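PDB 5HMQ: 3-dehydroshikimate dehydratase from Pseudomonas putida, which catalyses the metal-dependent dehydration of 3-dehydroshikimate to protocatechuate, a shared intermediate in the breakdown of quinate and shikimate. Local coordinates for residues K86-Q91 against G127-R132; R66-C71 against K78-A83; R5-V10 against A26-V31; S11-L16 against A250-N255. One frame throughout, in Å; residues are numbered along the deposited sequence.

Contact 1: K86-Q91 against G127-R132; sequences KFDLMQ and GKRGLR
Phe87 and Leu131 form the close-packed side of this contact. Leu131 CD1 rests 3.5 Å from Phe87 CD1, coming at the ring obliquely, and it also touches Phe87 CB. With CG of Leu131 anti to the carbonyl carbon (chi1 -52°), the methyls reach back to the helix. The CE methyl of Met90, a selenomethionine, approaches Leu131 CD1 more distantly at 4.2 Å, while its SE lies at the edge of the Phe87 ring. His125 and Ala126 of helix 112-128 also press on Phe87, and Met90 continues inward to Phe62 and Val98 on the strands.

The outward side is polar. Arg129, bent at chi3 (58°), lays one face of its guanidinium over Phe87 CB, with NH1 3.4 Å from that carbon, and the plane stands 78° from the ring. In a salt bridge, NH1 and NH2 of Arg129 meet the same oxygen, Asp88 OD1, NH1 at 2.8 Å. NH2 also donates to Gln91 OE1 at 2.8 Å, from above the amide's carbonyl plane. The exposed Asp88 and Gln91 thus fix the rotation of the guanidinium, and Glu84 is a further acidic partner for NH1.

Between the two sides the chain turns at Gly130, whose positive phi ends helix 112-128 in a Schellman motif before strand 132-136 begins. Helix 76-93 thus packs against the end of helix 112-128 and the turn into the next strand, as in the outer helical layer of a TIM barrel.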
# COMPACT_ATOMS: atom_id res chain seq x y z
N LYS C 86 18.74 -6.87 -29.92
CA LYS C 86 18.40 -7.58 -28.69
C LYS C 86 19.37 -8.73 -28.43
O LYS C 86 19.76 -8.96 -27.28
CB LYS C 86 16.96 -8.08 -28.75
CG LYS C 86 15.93 -6.98 -29.00
CD LYS C 86 16.20 -5.76 -28.14
CE LYS C 86 15.42 -4.55 -28.64
NZ LYS C 86 15.78 -3.29 -27.92
N PHE C 87 19.77 -9.44 -29.48
CA PHE C 87 20.80 -10.47 -29.34
C PHE C 87 22.08 -9.88 -28.76
O PHE C 87 22.68 -10.46 -27.84
CB PHE C 87 21.08 -11.12 -30.69
CG PHE C 87 19.92 -11.91 -31.24
CD1 PHE C 87 18.93 -12.40 -30.40
CD2 PHE C 87 19.82 -12.15 -32.60
CE1 PHE C 87 17.87 -13.12 -30.91
CE2 PHE C 87 18.75 -12.87 -33.12
CZ PHE C 87 17.78 -13.36 -32.27
N ASP C 88 22.52 -8.73 -29.28
CA ASP C 88 23.69 -8.05 -28.71
C ASP C 88 23.49 -7.78 -27.23
O ASP C 88 24.41 -7.97 -26.42
CB ASP C 88 23.97 -6.75 -29.46
CG ASP C 88 24.39 -6.96 -30.90
OD1 ASP C 88 24.89 -8.06 -31.22
OD2 ASP C 88 24.23 -6.03 -31.71
N LEU C 89 22.30 -7.32 -26.86
CA LEU C 89 22.02 -6.99 -25.47
C LEU C 89 22.08 -8.22 -24.58
O LEU C 89 22.61 -8.18 -23.46
CB LEU C 89 20.66 -6.30 -25.37
CG LEU C 89 20.20 -5.72 -24.04
CD1 LEU C 89 21.19 -4.66 -23.59
CD2 LEU C 89 18.82 -5.11 -24.20
N MSE C 90 21.54 -9.34 -25.06
CA MSE C 90 21.49 -10.58 -24.29
C MSE C 90 22.88 -11.14 -24.00
O MSE C 90 23.13 -11.66 -22.92
CB MSE C 90 20.66 -11.62 -25.03
CG MSE C 90 19.20 -11.24 -25.16
SE MSE C 90 18.33 -12.19 -26.61
CE MSE C 90 18.50 -14.01 -25.92
N GLN C 91 23.78 -11.04 -24.98
CA GLN C 91 25.13 -11.53 -24.78
C GLN C 91 25.90 -10.67 -23.77
O GLN C 91 26.77 -11.18 -23.07
CB GLN C 91 25.87 -11.62 -26.11
CG GLN C 91 25.51 -12.88 -26.88
CD GLN C 91 26.08 -12.93 -28.28
OE1 GLN C 91 26.49 -11.91 -28.83
NE2 GLN C 91 26.11 -14.12 -28.86
N GLY C 127 19.64 -19.06 -33.51
CA GLY C 127 20.51 -20.22 -33.46
C GLY C 127 21.92 -19.93 -33.94
O GLY C 127 22.89 -20.42 -33.37
N LYS C 128 22.04 -19.11 -34.99
CA LYS C 128 23.35 -18.75 -35.51
C LYS C 128 24.22 -18.11 -34.44
O LYS C 128 25.42 -18.39 -34.35
CB LYS C 128 23.19 -17.83 -36.72
CG LYS C 128 24.49 -17.30 -37.29
CD LYS C 128 24.21 -16.50 -38.56
CE LYS C 128 25.48 -15.91 -39.15
NZ LYS C 128 25.18 -15.09 -40.35
N ARG C 129 23.64 -17.24 -33.62
CA ARG C 129 24.38 -16.55 -32.57
C ARG C 129 24.44 -17.34 -31.27
O ARG C 129 24.98 -16.82 -30.28
CB ARG C 129 23.80 -15.16 -32.35
CG ARG C 129 23.98 -14.28 -33.58
CD ARG C 129 23.62 -12.84 -33.31
NE ARG C 129 24.41 -12.27 -32.23
CZ ARG C 129 24.42 -10.98 -31.91
NH1 ARG C 129 23.68 -10.13 -32.61
NH2 ARG C 129 25.17 -10.54 -30.91
N GLY C 130 23.90 -18.55 -31.24
CA GLY C 130 23.90 -19.34 -30.02
C GLY C 130 22.84 -18.96 -29.02
O GLY C 130 23.05 -19.12 -27.82
N LEU C 131 21.70 -18.47 -29.50
CA LEU C 131 20.61 -18.00 -28.65
C LEU C 131 19.33 -18.75 -29.01
O LEU C 131 19.27 -19.51 -29.98
CB LEU C 131 20.42 -16.49 -28.80
CG LEU C 131 21.71 -15.69 -28.58
CD1 LEU C 131 21.51 -14.21 -28.90
CD2 LEU C 131 22.25 -15.87 -27.17
N ARG C 132 18.30 -18.53 -28.20
CA ARG C 132 17.05 -19.27 -28.29
C ARG C 132 15.87 -18.31 -28.31
O ARG C 132 15.88 -17.26 -27.66
CB ARG C 132 16.95 -20.24 -27.11
CG ARG C 132 18.02 -21.32 -27.14
CD ARG C 132 18.23 -21.96 -25.77
NE ARG C 132 17.03 -22.52 -25.17
CZ ARG C 132 16.73 -22.41 -23.88
NH1 ARG C 132 17.55 -21.75 -23.07
NH2 ARG C 132 15.62 -22.95 -23.40

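Contact 2: R66-C71 against K78-A83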
# COMPACT_ATOMS: atom_id res chain seq x y z
N ARG C 66 8.26 -7.71 -29.10
CA ARG C 66 6.88 -7.60 -29.55
C ARG C 66 6.81 -7.56 -31.07
O ARG C 66 7.74 -7.13 -31.75
CB ARG C 66 6.22 -6.34 -28.98
CG ARG C 66 6.25 -6.26 -27.46
CD ARG C 66 5.73 -4.92 -26.97
NE ARG C 66 5.87 -4.77 -25.53
CZ ARG C 66 4.99 -5.21 -24.63
NH1 ARG C 66 3.89 -5.82 -25.03
NH2 ARG C 66 5.22 -5.03 -23.34
N ASP C 67 5.67 -8.01 -31.60
CA ASP C 67 5.28 -7.85 -33.00
C ASP C 67 6.40 -8.15 -33.99
O ASP C 67 6.94 -7.23 -34.61
CB ASP C 67 4.75 -6.43 -33.23
CG ASP C 67 3.72 -6.02 -32.21
OD1 ASP C 67 2.91 -6.89 -31.79
OD2 ASP C 67 3.71 -4.84 -31.81
N PHE C 68 6.74 -9.42 -34.16
CA PHE C 68 7.71 -9.83 -35.18
C PHE C 68 7.02 -10.56 -36.33
O PHE C 68 7.02 -10.06 -37.46
CB PHE C 68 8.82 -10.70 -34.58
CG PHE C 68 9.81 -11.18 -35.60
CD1 PHE C 68 10.86 -10.38 -36.00
CD2 PHE C 68 9.66 -12.43 -36.19
CE1 PHE C 68 11.77 -10.82 -36.95
CE2 PHE C 68 10.56 -12.88 -37.14
CZ PHE C 68 11.61 -12.07 -37.52
N GLU C 69 6.44 -11.73 -36.08
CA GLU C 69 5.94 -12.56 -37.16
C GLU C 69 4.73 -11.90 -37.83
O GLU C 69 3.85 -11.35 -37.16
CB GLU C 69 5.57 -13.95 -36.65
CG GLU C 69 4.28 -14.04 -35.83
CD GLU C 69 4.44 -13.54 -34.41
OE1 GLU C 69 5.56 -13.13 -34.03
OE2 GLU C 69 3.43 -13.55 -33.67
N GLY C 70 4.72 -11.92 -39.15
CA GLY C 70 3.60 -11.43 -39.91
C GLY C 70 3.55 -9.93 -40.10
O GLY C 70 2.52 -9.42 -40.56
N CYS C 71 4.61 -9.21 -39.75
CA CYS C 71 4.63 -7.79 -40.08
C CYS C 71 4.93 -7.61 -41.56
O CYS C 71 5.41 -8.52 -42.24
CB CYS C 71 5.64 -7.04 -39.21
SG CYS C 71 4.92 -6.39 -37.68
N LYS C 78 13.96 -4.58 -41.08
CA LYS C 78 14.05 -3.70 -39.92
C LYS C 78 13.75 -4.46 -38.63
O LYS C 78 14.36 -4.20 -37.59
CB LYS C 78 13.11 -2.50 -40.08
CG LYS C 78 13.29 -1.42 -39.02
CD LYS C 78 12.36 -0.24 -39.28
CE LYS C 78 12.58 0.86 -38.26
NZ LYS C 78 11.70 2.04 -38.53
N ASN C 79 12.81 -5.40 -38.68
CA ASN C 79 12.51 -6.22 -37.51
C ASN C 79 13.65 -7.16 -37.18
O ASN C 79 13.89 -7.45 -36.00
CB ASN C 79 11.22 -7.00 -37.75
CG ASN C 79 9.97 -6.16 -37.51
OD1 ASN C 79 9.94 -5.33 -36.60
ND2 ASN C 79 8.95 -6.38 -38.33
N LEU C 80 14.38 -7.65 -38.19
CA LEU C 80 15.55 -8.48 -37.94
C LEU C 80 16.69 -7.66 -37.34
O LEU C 80 17.40 -8.14 -36.45
CB LEU C 80 15.99 -9.16 -39.24
CG LEU C 80 15.01 -10.17 -39.82
CD1 LEU C 80 15.43 -10.59 -41.22
CD2 LEU C 80 14.93 -11.39 -38.91
N ASP C 81 16.86 -6.42 -37.80
CA ASP C 81 17.84 -5.52 -37.20
C ASP C 81 17.54 -5.29 -35.73
O ASP C 81 18.45 -5.23 -34.89
CB ASP C 81 17.86 -4.20 -37.96
CG ASP C 81 18.41 -4.34 -39.37
OD1 ASP C 81 18.38 -5.46 -39.92
OD2 ASP C 81 18.80 -3.31 -39.95
N ARG C 82 16.25 -5.14 -35.39
CA ARG C 82 15.86 -5.01 -33.99
C ARG C 82 16.17 -6.29 -33.22
O ARG C 82 16.64 -6.23 -32.08
CB ARG C 82 14.38 -4.64 -33.91
CG ARG C 82 13.80 -4.56 -32.51
CD ARG C 82 12.45 -3.86 -32.52
NE ARG C 82 11.46 -4.54 -33.36
CZ ARG C 82 10.51 -5.34 -32.90
NH1 ARG C 82 10.40 -5.59 -31.60
NH2 ARG C 82 9.66 -5.91 -33.75
N ALA C 83 15.92 -7.45 -33.83
CA ALA C 83 16.26 -8.72 -33.17
C ALA C 83 17.75 -8.83 -32.91
O ALA C 83 18.17 -9.28 -31.84
CB ALA C 83 15.77 -9.89 -34.02
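Arg66 O, at the end of strand 58-66, takes two hydrogen bonds from Arg82 of helix 76-93. Arg82 NH2 donates at 3.0 Å, nearly in line with the carbonyl bond of Arg66, and Arg82 NH1, 3.1 Å from Arg66 O, lies in the carbonyl plane on a lone pair. The Arg66 side chain leads the other way, with its nearest side-chain atoms about 8 Å from those of the metal ligands Glu136 and Glu241. At Asp67 the backbone kinks, and its carbonyl O accepts a further, weak bond from Arg82 NH2 at 3.1 Å. Its carboxylate is engaged elsewhere, by Gln105 and the backbone of Val104.

Phe68, CG anti to the backbone N (chi1 178°), brings its ring up to Asn79 and Leu80. Leu80 CD2 meets the ring edge, 3.7 Å from Phe68 CZ, and Asn79 CB sits obliquely 3.8 Å from Phe68 CD1. A type II turn from Phe68 brings in Cys71, whose CB lies 3.5 Å from Asn79 ND2.

Asn79 also positions the arginine: Arg82 NH2 donates to its OD1 at 2.9 Å and 178°, practically straight. Phe65, and Tyr350 of the second subunit, form cation-pi contacts with Arg82. No carboxylate of the two segments touches this buried cation; its charge is probably stabilised by carbonyl dipoles and aromatic rings, while its bonds pin the loop after the strand to the helix.

Contact 3: R5-V10 against A26-V31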
# COMPACT_ATOMS: atom_id res chain seq x y z
N ARG C 5 13.90 -21.66 -10.10
CA ARG C 5 12.81 -20.75 -9.78
C ARG C 5 13.23 -19.32 -10.10
O ARG C 5 14.24 -18.84 -9.58
CB ARG C 5 12.41 -20.89 -8.31
CG ARG C 5 11.95 -22.29 -7.96
CD ARG C 5 11.50 -22.38 -6.51
NE ARG C 5 11.26 -23.77 -6.12
CZ ARG C 5 12.01 -24.43 -5.25
NH1 ARG C 5 13.05 -23.83 -4.68
NH2 ARG C 5 11.73 -25.69 -4.94
N SER C 6 12.46 -18.65 -10.95
CA SER C 6 12.78 -17.29 -11.35
C SER C 6 11.54 -16.41 -11.18
O SER C 6 10.43 -16.90 -10.91
CB SER C 6 13.29 -17.24 -12.80
OG SER C 6 12.41 -17.90 -13.69
N ILE C 7 11.74 -15.11 -11.31
CA ILE C 7 10.65 -14.14 -11.28
C ILE C 7 11.02 -12.96 -12.17
O ILE C 7 12.17 -12.52 -12.18
CB ILE C 7 10.34 -13.70 -9.83
CG1 ILE C 7 9.25 -12.62 -9.81
CG2 ILE C 7 11.60 -13.22 -9.13
CD1 ILE C 7 8.77 -12.27 -8.40
N ALA C 8 10.04 -12.47 -12.92
CA ALA C 8 10.28 -11.31 -13.78
C ALA C 8 10.39 -10.04 -12.94
O ALA C 8 9.67 -9.86 -11.96
CB ALA C 8 9.17 -11.17 -14.82
N THR C 9 11.32 -9.16 -13.33
CA THR C 9 11.52 -7.92 -12.59
C THR C 9 10.29 -7.03 -12.63
O THR C 9 10.09 -6.21 -11.73
CB THR C 9 12.74 -7.17 -13.12
OG1 THR C 9 12.62 -7.01 -14.54
CG2 THR C 9 14.02 -7.90 -12.79
N VAL C 10 9.46 -7.16 -13.66
CA VAL C 10 8.23 -6.38 -13.74
C VAL C 10 7.26 -6.73 -12.62
O VAL C 10 6.32 -5.97 -12.36
CB VAL C 10 7.58 -6.56 -15.13
CG1 VAL C 10 6.88 -7.90 -15.23
CG2 VAL C 10 6.63 -5.40 -15.44
N ALA C 26 15.26 -13.57 -1.40
CA ALA C 26 14.09 -14.40 -1.22
C ALA C 26 14.35 -15.87 -1.54
O ALA C 26 13.50 -16.72 -1.23
CB ALA C 26 12.94 -13.89 -2.10
N GLY C 27 15.49 -16.19 -2.14
CA GLY C 27 15.82 -17.56 -2.46
C GLY C 27 15.56 -18.00 -3.89
O GLY C 27 15.58 -19.20 -4.16
N PHE C 28 15.32 -17.06 -4.80
CA PHE C 28 15.15 -17.42 -6.20
C PHE C 28 16.48 -17.87 -6.81
O PHE C 28 17.56 -17.47 -6.35
CB PHE C 28 14.60 -16.24 -7.00
CG PHE C 28 13.15 -15.98 -6.79
CD1 PHE C 28 12.19 -16.64 -7.53
CD2 PHE C 28 12.73 -15.05 -5.85
CE1 PHE C 28 10.84 -16.39 -7.33
CE2 PHE C 28 11.39 -14.79 -5.65
CZ PHE C 28 10.44 -15.47 -6.39
N ASP C 29 16.39 -18.69 -7.85
CA ASP C 29 17.57 -19.09 -8.61
C ASP C 29 17.82 -18.18 -9.80
O ASP C 29 18.98 -17.98 -10.19
CB ASP C 29 17.42 -20.53 -9.10
CG ASP C 29 17.10 -21.50 -7.98
OD1 ASP C 29 18.00 -21.79 -7.16
OD2 ASP C 29 15.95 -21.98 -7.92
N GLY C 30 16.77 -17.61 -10.39
CA GLY C 30 16.89 -16.86 -11.63
C GLY C 30 16.00 -15.64 -11.64
O GLY C 30 15.23 -15.40 -10.71
N VAL C 31 16.13 -14.87 -12.71
CA VAL C 31 15.35 -13.64 -12.88
C VAL C 31 15.13 -13.41 -14.37
O VAL C 31 16.03 -13.62 -15.19
CB VAL C 31 16.06 -12.44 -12.23
CG1 VAL C 31 17.51 -12.34 -12.69
CG2 VAL C 31 15.32 -11.15 -12.54
O HOH W 1 14.81 -21.43 -5.43
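Ile7 and Phe28 make the main apolar contact in the first beta-alpha-beta unit of the TIM barrel, where strands 6-8 and 30-34 run parallel and helix 16-25 connects them. Ile7 holds CG1 anti to the backbone N (chi1 177°), which turns the other branch, CG2, onto the aromatic ring. This methyl stands 3.6 Å from the centroid of the Phe28 ring, 5° off its normal, a CH-pi contact over the centre of the ring. Phe28 in turn has CG anti to its carbonyl carbon (chi1 -75°), and the ring lies against the start of the strand with Arg5 O at its edge. Ile23 of helix 16-25 packs on both residues.

Farther along, Thr9 CG2 and Val31 CG2 meet at 3.5 Å. The hydroxyl of Thr9 points elsewhere, to Asp37 and the backbone of Phe34.

The backbone polar bonds gather at Arg5, just before strand 6-8. Arg5 O accepts from two successive amides, Asp29 N at 2.8 Å and Gly30 N at 2.9 Å, the former in the carbonyl plane and the latter tilted from it. Asp29 returns the grip through its side chain: OD2 takes the amide hydrogen of Arg5 N at 3.0 Å on its anti lone pair. The extended Arg5 side chain runs on to a salt bridge with Glu267 of helix 252-276. Its NH1 is linked back to Asp29 through a water, which accepts from Arg5 NH1 and donates to Asp29 OD2 at 2.8 Å and to Gly27 O at 2.7 Å.

Contact 4: S11-L16 against A250-N255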
# COMPACT_ATOMS: atom_id res chain seq x y z
N SER C 11 7.47 -7.85 -11.93
CA SER C 11 6.62 -8.25 -10.82
C SER C 11 6.90 -7.47 -9.54
O SER C 11 6.14 -7.60 -8.58
CB SER C 11 6.78 -9.75 -10.54
OG SER C 11 6.57 -10.52 -11.71
N LEU C 12 7.96 -6.67 -9.51
CA LEU C 12 8.35 -5.92 -8.33
C LEU C 12 8.45 -4.44 -8.67
O LEU C 12 8.42 -4.04 -9.84
CB LEU C 12 9.69 -6.42 -7.78
CG LEU C 12 9.85 -7.92 -7.54
CD1 LEU C 12 11.28 -8.24 -7.12
CD2 LEU C 12 8.86 -8.41 -6.50
N SER C 13 8.55 -3.62 -7.63
CA SER C 13 8.85 -2.20 -7.76
C SER C 13 10.24 -1.92 -7.21
O SER C 13 10.81 -2.73 -6.47
CB SER C 13 7.81 -1.34 -7.05
OG SER C 13 7.83 -1.56 -5.65
N GLY C 14 10.78 -0.76 -7.56
CA GLY C 14 12.08 -0.33 -7.08
C GLY C 14 13.08 -0.21 -8.21
O GLY C 14 12.79 -0.44 -9.38
N THR C 15 14.30 0.17 -7.83
CA THR C 15 15.41 0.20 -8.77
C THR C 15 15.79 -1.23 -9.15
O THR C 15 15.51 -2.19 -8.43
CB THR C 15 16.62 0.90 -8.17
OG1 THR C 15 17.23 0.04 -7.20
CG2 THR C 15 16.19 2.16 -7.46
N LEU C 16 16.45 -1.36 -10.30
CA LEU C 16 16.92 -2.69 -10.72
C LEU C 16 17.84 -3.34 -9.69
O LEU C 16 17.64 -4.53 -9.40
CB LEU C 16 17.59 -2.59 -12.09
CG LEU C 16 17.99 -3.94 -12.71
CD1 LEU C 16 16.82 -4.91 -12.70
CD2 LEU C 16 18.51 -3.74 -14.13
N ALA C 250 5.21 -0.67 -4.01
CA ALA C 250 5.04 -2.08 -3.64
C ALA C 250 6.27 -2.57 -2.89
O ALA C 250 7.39 -2.42 -3.39
CB ALA C 250 4.79 -2.94 -4.87
N PRO C 251 6.12 -3.14 -1.68
CA PRO C 251 7.31 -3.57 -0.93
C PRO C 251 8.09 -4.65 -1.67
O PRO C 251 7.60 -5.77 -1.87
CB PRO C 251 6.72 -4.10 0.38
CG PRO C 251 5.31 -4.47 0.05
CD PRO C 251 4.86 -3.52 -1.02
N THR C 252 9.30 -4.29 -2.08
CA THR C 252 10.12 -5.16 -2.93
C THR C 252 10.42 -6.49 -2.25
O THR C 252 10.26 -7.56 -2.85
CB THR C 252 11.41 -4.43 -3.31
OG1 THR C 252 11.10 -3.10 -3.75
CG2 THR C 252 12.11 -5.17 -4.44
N ARG C 253 10.89 -6.44 -1.00
CA ARG C 253 11.36 -7.65 -0.34
C ARG C 253 10.21 -8.60 -0.01
O ARG C 253 10.32 -9.81 -0.24
CB ARG C 253 12.13 -7.28 0.93
CG ARG C 253 13.43 -6.55 0.64
CD ARG C 253 14.64 -7.35 1.09
NE ARG C 253 15.87 -6.85 0.49
CZ ARG C 253 17.09 -7.26 0.82
NH1 ARG C 253 17.25 -8.17 1.77
NH2 ARG C 253 18.15 -6.74 0.21
N GLN C 254 9.10 -8.07 0.52
CA GLN C 254 7.98 -8.94 0.86
C GLN C 254 7.31 -9.50 -0.38
O GLN C 254 6.84 -10.64 -0.37
CB GLN C 254 6.98 -8.20 1.74
CG GLN C 254 7.10 -8.55 3.22
CD GLN C 254 6.84 -10.02 3.49
OE1 GLN C 254 5.95 -10.63 2.88
NE2 GLN C 254 7.63 -10.61 4.38
N ASN C 255 7.25 -8.71 -1.46
CA ASN C 255 6.72 -9.25 -2.71
C ASN C 255 7.59 -10.39 -3.22
O ASN C 255 7.08 -11.41 -3.69
CB ASN C 255 6.61 -8.14 -3.76
CG ASN C 255 5.38 -7.28 -3.58
OD1 ASN C 255 4.49 -7.60 -2.79
ND2 ASN C 255 5.31 -6.18 -4.32
O HOH W 2 7.55 -4.67 -5.23
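A water molecule between Ser13 and Ala250 is held by three groups: it accepts from Ser13 N at 2.8 Å and from Asn255 ND2 at 2.9 Å, and donates a weak bond to Ala250 O. It bridges the loop after the first strand of the TIM barrel to the start of helix 252-276, the helix that follows the last strand, so the contact joins the first and last beta-alpha units, where the barrel closes. Asn255 can serve the water because its CG lies anti to the carbonyl carbon (chi1 -79°), which directs the amide back along the first turn.

Thr252, just after the N-cap residue Pro251, makes the direct polar bond. Its OG1 donates to Ser13 O at 2.8 Å, approaching from above the carbonyl plane, and its CG2 also lies close to that oxygen. Beside it, Ser13 OG lies against Ala250, 3.4 Å from its CB. The loop then runs through Gly14, whose phi of 115° is a glycine conformation, to Thr15, the N-cap of helix 16-25.

The outer side of segment 250-255 meets the second subunit: Pro251 packs on Ala249 and Arg253 on Glu18 of that subunit. Beneath the polar bonds lies Leu12, the buried residue of the contact, which also packs on Ile23. Its two methyls divide the helix between them, CD1 lying 4.2 Å from Thr252 CG2 and CD2 3.6 Å from Asn255 CB.

All four contacts belong to the TIM-barrel part of the chain. Contacts 2 and 3 are buried, contact 1 is partly so, and contact 4 lies at the surface. Helix 76-93 serves contact 1 through buried Phe87 and Met90 together with exposed Asp88 and Gln91, and contact 2 through Asn79, Leu80 and Arg82. Contacts 3 and 4 lie around the first and last strands, 6-8 and 238-240, with centres about 12 Å apart, and touch where Thr9 meets Leu16. Salt-bridge chemistry marks the solvent-facing part of contact 1, whereas waters bridge contacts 3 and 4. Contacts 2 and 4 each reach the second subunit; contacts 1 and 3 do not.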